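Long-range contacts in polyguluronate lyase (Corynebacterium sp., PDB 1UAI), which probably cleaves the poly-alpha-L-guluronate blocks of alginate, acting as a lyase with a jellyroll beta-sandwich fold: residues 103-108 with 209-214; 123-128 with 167-172. All blocks are in the same frame, centred on the assembly; numbering follows the deposited sequence.

Contact 1: residues 103-108 with 209-214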
loop_
_atom_site.group_PDB
_atom_site.type_symbol
_atom_site.label_atom_id
_atom_site.label_comp_id
_atom_site.label_asym_id
_atom_site.label_seq_id
_atom_site.Cartn_x
_atom_site.Cartn_y
_atom_site.Cartn_z
ATOM N N PHE A 103 1.920 -5.467 -9.178
ATOM C CA PHE A 103 1.106 -6.432 -8.446
ATOM C C PHE A 103 1.635 -7.768 -8.978
ATOM O O PHE A 103 1.664 -7.980 -10.194
ATOM C CB PHE A 103 -0.376 -6.265 -8.795
ATOM C CG PHE A 103 -0.982 -4.974 -8.302
ATOM C CD1 PHE A 103 -1.484 -4.869 -7.007
ATOM C CD2 PHE A 103 -1.062 -3.866 -9.141
ATOM C CE1 PHE A 103 -2.058 -3.678 -6.556
ATOM C CE2 PHE A 103 -1.632 -2.673 -8.699
ATOM C CZ PHE A 103 -2.132 -2.580 -7.406
ATOM N N ASN A 104 2.050 -8.658 -8.080
ATOM C CA ASN A 104 2.627 -9.942 -8.484
ATOM C C ASN A 104 1.737 -11.162 -8.326
ATOM O O ASN A 104 1.896 -12.146 -9.048
ATOM C CB ASN A 104 3.888 -10.258 -7.669
ATOM C CG ASN A 104 4.878 -9.119 -7.618
ATOM O OD1 ASN A 104 5.289 -8.704 -6.531
ATOM N ND2 ASN A 104 5.289 -8.624 -8.780
ATOM N N HIS A 105 0.814 -11.110 -7.377
ATOM C CA HIS A 105 -0.003 -12.275 -7.085
ATOM C C HIS A 105 -1.327 -11.829 -6.496
ATOM O O HIS A 105 -1.390 -10.829 -5.781
ATOM C CB HIS A 105 0.775 -13.133 -6.078
ATOM C CG HIS A 105 0.465 -14.596 -6.132
ATOM N ND1 HIS A 105 -0.584 -15.162 -5.439
ATOM C CD2 HIS A 105 1.100 -15.616 -6.754
ATOM C CE1 HIS A 105 -0.577 -16.469 -5.630
ATOM N NE2 HIS A 105 0.435 -16.771 -6.423
ATOM N N LEU A 106 -2.379 -12.584 -6.788
ATOM C CA LEU A 106 -3.709 -12.265 -6.296
ATOM C C LEU A 106 -4.326 -13.450 -5.576
ATOM O O LEU A 106 -4.048 -14.603 -5.905
ATOM C CB LEU A 106 -4.618 -11.870 -7.461
ATOM C CG LEU A 106 -4.252 -10.579 -8.194
ATOM C CD1 LEU A 106 -5.069 -10.458 -9.468
ATOM C CD2 LEU A 106 -4.495 -9.389 -7.278
ATOM N N PRO A 107 -5.169 -13.182 -4.572
ATOM C CA PRO A 107 -5.803 -14.282 -3.846
ATOM C C PRO A 107 -6.825 -14.984 -4.737
ATOM O O PRO A 107 -7.287 -14.426 -5.737
ATOM C CB PRO A 107 -6.444 -13.584 -2.648
ATOM C CG PRO A 107 -6.738 -12.207 -3.170
ATOM C CD PRO A 107 -5.512 -11.878 -3.977
ATOM N N GLU A 108 -7.162 -16.215 -4.373
ATOM C CA GLU A 108 -8.136 -17.003 -5.115
ATOM C C GLU A 108 -9.550 -16.486 -4.866
ATOM O O GLU A 108 -9.806 -15.812 -3.868
ATOM C CB GLU A 108 -8.068 -18.468 -4.671
ATOM C CG GLU A 108 -6.759 -19.176 -4.973
ATOM C CD GLU A 108 -6.543 -19.383 -6.459
ATOM O OE1 GLU A 108 -7.479 -19.871 -7.128
ATOM O OE2 GLU A 108 -5.442 -19.067 -6.956
ATOM N N SER A 209 -0.624 -19.855 1.359
ATOM C CA SER A 209 -0.221 -19.967 -0.044
ATOM C C SER A 209 -1.232 -19.278 -0.966
ATOM O O SER A 209 -1.051 -19.240 -2.184
ATOM C CB SER A 209 -0.081 -21.439 -0.442
ATOM O OG SER A 209 -1.327 -22.106 -0.367
ATOM N N ASN A 210 -2.295 -18.749 -0.367
ATOM C CA ASN A 210 -3.359 -18.033 -1.077
ATOM C C ASN A 210 -3.126 -16.585 -0.660
ATOM O O ASN A 210 -3.513 -16.182 0.438
ATOM C CB ASN A 210 -4.716 -18.540 -0.583
ATOM C CG ASN A 210 -5.881 -17.872 -1.271
ATOM O OD1 ASN A 210 -5.705 -16.982 -2.104
ATOM N ND2 ASN A 210 -7.090 -18.294 -0.921
ATOM N N TYR A 211 -2.512 -15.798 -1.540
ATOM C CA TYR A 211 -2.142 -14.443 -1.157
ATOM C C TYR A 211 -2.070 -13.379 -2.234
ATOM O O TYR A 211 -2.102 -13.655 -3.435
ATOM C CB TYR A 211 -0.767 -14.511 -0.487
ATOM C CG TYR A 211 0.327 -15.015 -1.422
ATOM C CD1 TYR A 211 0.987 -14.148 -2.299
ATOM C CD2 TYR A 211 0.685 -16.365 -1.446
ATOM C CE1 TYR A 211 1.977 -14.613 -3.171
ATOM C CE2 TYR A 211 1.670 -16.840 -2.315
ATOM C CZ TYR A 211 2.313 -15.960 -3.173
ATOM O OH TYR A 211 3.292 -16.430 -4.021
ATOM N N GLY A 212 -1.956 -12.146 -1.754
ATOM C CA GLY A 212 -1.780 -11.003 -2.616
ATOM C C GLY A 212 -0.345 -10.561 -2.369
ATOM O O GLY A 212 0.160 -10.662 -1.244
ATOM N N GLN A 213 0.329 -10.097 -3.414
ATOM C CA GLN A 213 1.704 -9.636 -3.281
ATOM C C GLN A 213 1.962 -8.462 -4.206
ATOM O O GLN A 213 1.495 -8.439 -5.346
ATOM C CB GLN A 213 2.693 -10.758 -3.607
ATOM C CG GLN A 213 4.153 -10.310 -3.582
ATOM C CD GLN A 213 5.117 -11.460 -3.792
ATOM O OE1 GLN A 213 5.143 -12.410 -3.012
ATOM N NE2 GLN A 213 5.915 -11.379 -4.849
ATOM N N VAL A 214 2.708 -7.493 -3.689
ATOM C CA VAL A 214 3.081 -6.293 -4.423
ATOM C C VAL A 214 4.580 -6.066 -4.235
ATOM O O VAL A 214 5.120 -6.316 -3.157
ATOM C CB VAL A 214 2.336 -5.047 -3.877
ATOM C CG1 VAL A 214 2.887 -3.780 -4.511
ATOM C CG2 VAL A 214 0.847 -5.168 -4.143
#

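Contact 2: residues 123-128 with 167-172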
loop_
_atom_site.group_PDB
_atom_site.type_symbol
_atom_site.label_atom_id
_atom_site.label_comp_id
_atom_site.label_asym_id
_atom_site.label_seq_id
_atom_site.Cartn_x
_atom_site.Cartn_y
_atom_site.Cartn_z
ATOM N N ASP A 123 -11.185 6.783 7.181
ATOM C CA ASP A 123 -11.090 5.600 6.331
ATOM C C ASP A 123 -10.260 5.898 5.084
ATOM O O ASP A 123 -9.643 6.959 4.978
ATOM C CB ASP A 123 -12.500 5.143 5.943
ATOM C CG ASP A 123 -12.525 3.751 5.343
ATOM O OD1 ASP A 123 -11.843 2.852 5.880
ATOM O OD2 ASP A 123 -13.242 3.552 4.342
ATOM N N ASP A 124 -10.225 4.954 4.148
ATOM C CA ASP A 124 -9.470 5.163 2.921
ATOM C C ASP A 124 -10.161 6.239 2.090
ATOM O O ASP A 124 -11.391 6.299 2.029
ATOM C CB ASP A 124 -9.341 3.852 2.130
ATOM C CG ASP A 124 -10.682 3.244 1.769
ATOM O OD1 ASP A 124 -11.554 3.145 2.654
ATOM O OD2 ASP A 124 -10.856 2.849 0.597
ATOM N N VAL A 125 -9.363 7.096 1.464
ATOM C CA VAL A 125 -9.884 8.192 0.654
ATOM C C VAL A 125 -9.885 7.812 -0.824
ATOM O O VAL A 125 -10.890 7.968 -1.516
ATOM C CB VAL A 125 -9.040 9.466 0.882
ATOM C CG1 VAL A 125 -9.578 10.616 0.046
ATOM C CG2 VAL A 125 -9.056 9.830 2.362
ATOM N N THR A 126 -8.748 7.321 -1.300
ATOM C CA THR A 126 -8.600 6.880 -2.682
ATOM C C THR A 126 -7.400 5.946 -2.707
ATOM O O THR A 126 -6.380 6.220 -2.071
ATOM C CB THR A 126 -8.382 8.071 -3.651
ATOM O OG1 THR A 126 -8.097 7.570 -4.963
ATOM C CG2 THR A 126 -7.241 8.960 -3.186
ATOM N N VAL A 127 -7.532 4.831 -3.418
ATOM C CA VAL A 127 -6.459 3.849 -3.485
ATOM C C VAL A 127 -6.325 3.248 -4.883
ATOM O O VAL A 127 -7.224 3.381 -5.718
ATOM C CB VAL A 127 -6.713 2.671 -2.484
ATOM C CG1 VAL A 127 -7.264 3.197 -1.170
ATOM C CG2 VAL A 127 -7.678 1.658 -3.087
ATOM N N PHE A 128 -5.181 2.610 -5.124
ATOM C CA PHE A 128 -4.919 1.903 -6.377
ATOM C C PHE A 128 -5.344 0.477 -6.037
ATOM O O PHE A 128 -4.731 -0.181 -5.188
ATOM C CB PHE A 128 -3.433 1.947 -6.734
ATOM C CG PHE A 128 -3.003 3.220 -7.419
ATOM C CD1 PHE A 128 -2.662 3.215 -8.770
ATOM C CD2 PHE A 128 -2.924 4.418 -6.716
ATOM C CE1 PHE A 128 -2.249 4.383 -9.410
ATOM C CE2 PHE A 128 -2.512 5.593 -7.346
ATOM C CZ PHE A 128 -2.174 5.573 -8.695
ATOM N N GLY A 167 -7.672 21.309 -1.894
ATOM C CA GLY A 167 -8.886 20.532 -1.712
ATOM C C GLY A 167 -9.172 19.557 -2.838
ATOM O O GLY A 167 -10.312 19.130 -3.022
ATOM N N LYS A 168 -8.137 19.202 -3.591
ATOM C CA LYS A 168 -8.287 18.274 -4.705
ATOM C C LYS A 168 -7.168 17.244 -4.713
ATOM O O LYS A 168 -6.027 17.550 -4.374
ATOM C CB LYS A 168 -8.256 19.031 -6.038
ATOM C CG LYS A 168 -9.332 20.091 -6.202
ATOM C CD LYS A 168 -10.708 19.470 -6.350
ATOM C CE LYS A 168 -11.756 20.532 -6.638
ATOM N NZ LYS A 168 -13.110 19.951 -6.839
ATOM N N ILE A 169 -7.507 16.020 -5.105
ATOM C CA ILE A 169 -6.529 14.948 -5.206
ATOM C C ILE A 169 -6.416 14.571 -6.682
ATOM O O ILE A 169 -7.400 14.160 -7.296
ATOM C CB ILE A 169 -6.966 13.685 -4.428
ATOM C CG1 ILE A 169 -7.167 14.011 -2.945
ATOM C CG2 ILE A 169 -5.918 12.589 -4.603
ATOM C CD1 ILE A 169 -7.761 12.861 -2.144
ATOM N N LYS A 170 -5.228 14.739 -7.249
ATOM C CA LYS A 170 -4.976 14.380 -8.641
ATOM C C LYS A 170 -4.251 13.039 -8.597
ATOM O O LYS A 170 -3.236 12.911 -7.912
ATOM C CB LYS A 170 -4.082 15.424 -9.309
ATOM C CG LYS A 170 -4.677 16.818 -9.389
ATOM C CD LYS A 170 -5.779 16.892 -10.424
ATOM C CE LYS A 170 -6.220 18.327 -10.656
ATOM N NZ LYS A 170 -7.184 18.421 -11.787
ATOM N N VAL A 171 -4.768 12.049 -9.318
ATOM C CA VAL A 171 -4.164 10.720 -9.329
ATOM C C VAL A 171 -3.673 10.379 -10.732
ATOM O O VAL A 171 -4.436 10.442 -11.697
ATOM C CB VAL A 171 -5.173 9.651 -8.860
ATOM C CG1 VAL A 171 -4.455 8.338 -8.606
ATOM C CG2 VAL A 171 -5.885 10.126 -7.601
ATOM N N TYR A 172 -2.398 10.010 -10.827
ATOM C CA TYR A 172 -1.758 9.695 -12.102
ATOM C C TYR A 172 -1.293 8.247 -12.210
ATOM O O TYR A 172 -0.935 7.619 -11.214
ATOM C CB TYR A 172 -0.532 10.592 -12.301
ATOM C CG TYR A 172 -0.818 12.070 -12.238
ATOM C CD1 TYR A 172 -0.976 12.818 -13.402
ATOM C CD2 TYR A 172 -0.936 12.724 -11.012
ATOM C CE1 TYR A 172 -1.246 14.182 -13.350
ATOM C CE2 TYR A 172 -1.205 14.086 -10.947
ATOM C CZ TYR A 172 -1.359 14.808 -12.119
ATOM O OH TYR A 172 -1.640 16.153 -12.065
#

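Contact 1: residues 103-108 with 209-214
The imidazole of H105 lies over one face of the Y211 ring in an offset stack, with centroids 4.0 Å apart and planes 19° from parallel. Its ND1 also donates to Y211 O at 2.9 Å, an acceptor close to the imidazole plane, so one bond in that plane and one ring beneath it fix the rotation of the histidine. Y211 reaches this place because its CG sits between the backbone N and the carbonyl carbon (chi1 63°), which carries the phenol back toward H105; R57 adds a cation-pi contact to the phenol. The two segments pair neighbouring antiparallel strands of one sheet of the sandwich, and a classic beta bulge interrupts their register: N104 and H105 both face Q213. Q213 O receives N104 N at 2.8 Å and, weakly, H105 N at 3.4 Å. Beside the bulge the amides of N104 and Q213 stand 79° apart, and Q213 NE2 approaches N104 OD1 (3.2 Å) from above its carbonyl plane; S215 OG bonds the same OD1, while R57 holds Q213 OE1. Beyond the strand end, E108 N donates to N210 OD1 at 2.8 Å, and N210 ND2 bonds P205 O and S203 OG.

Contact 2: residues 123-128 with 167-172
This is a buried, apolar contact between the two sheets of the sandwich, made almost wholly by side chains, with one backbone oxygen, Y172 O, joining in. Strand segments 124-128 and 168-172 run nearly parallel, at 5°, but their axes come no closer than 9.7 Å, a spacing for face-to-face sheet packing and too wide for backbone pairing. I169 supplies the central link. Its CG1 is anti to the carbonyl carbon (chi1 -59°) and the chain is extended beyond it, which sends CD1 across the gap to V125 CG1 at 3.6 Å. The methyl T126 CG2 meets I169 CD1 tip to tip at 4.1 Å. V125 and T126 can both point at the facing sheet because they form a classic beta bulge opposite I118 of the adjoining strand, which breaks the usual alternation of side chains. The hydroxyl of T126 is buried too, but its OG1 is hydrogen-bonded to T138 O within its own sheet. Farther along, F128 and V171 pass alongside one another, pointing opposite ways, and V171 CG1 touches the far end of the ring at CZ, 3.6 Å away. Y172 O lies at the ring edge, in its plane, 3.5 Å from that same F128 CZ. F99 and F162 make edge-to-face contacts with the phenylalanine, extending an aromatic cluster between the sheets. Apolar side chains from two facing antiparallel sheets, meeting without backbone pairing, are the usual interior packing of a jellyroll beta-sandwich, here that of an alginate lyase in the concanavalin clan.

In the fold
From the N terminus, the chain first reaches 103-108, at the end of strand 95-105, then passes through 123-128 and 167-172 before returning at 209-214. Contact 2 therefore closes a loop nested wholly inside the one closed by contact 1. The two play different parts: contact 1 joins adjacent strands within the seven-stranded sheet, whereas contact 2 bridges from that sheet to the other one. Their centres are about 23 Å apart, on opposite sides of the chain's centre, yet they meet across the interior, where F103 CZ packs 4.2 Å from F128 O. Strands 95-105 and 168-173 flank strand 158-165 in the shared sheet.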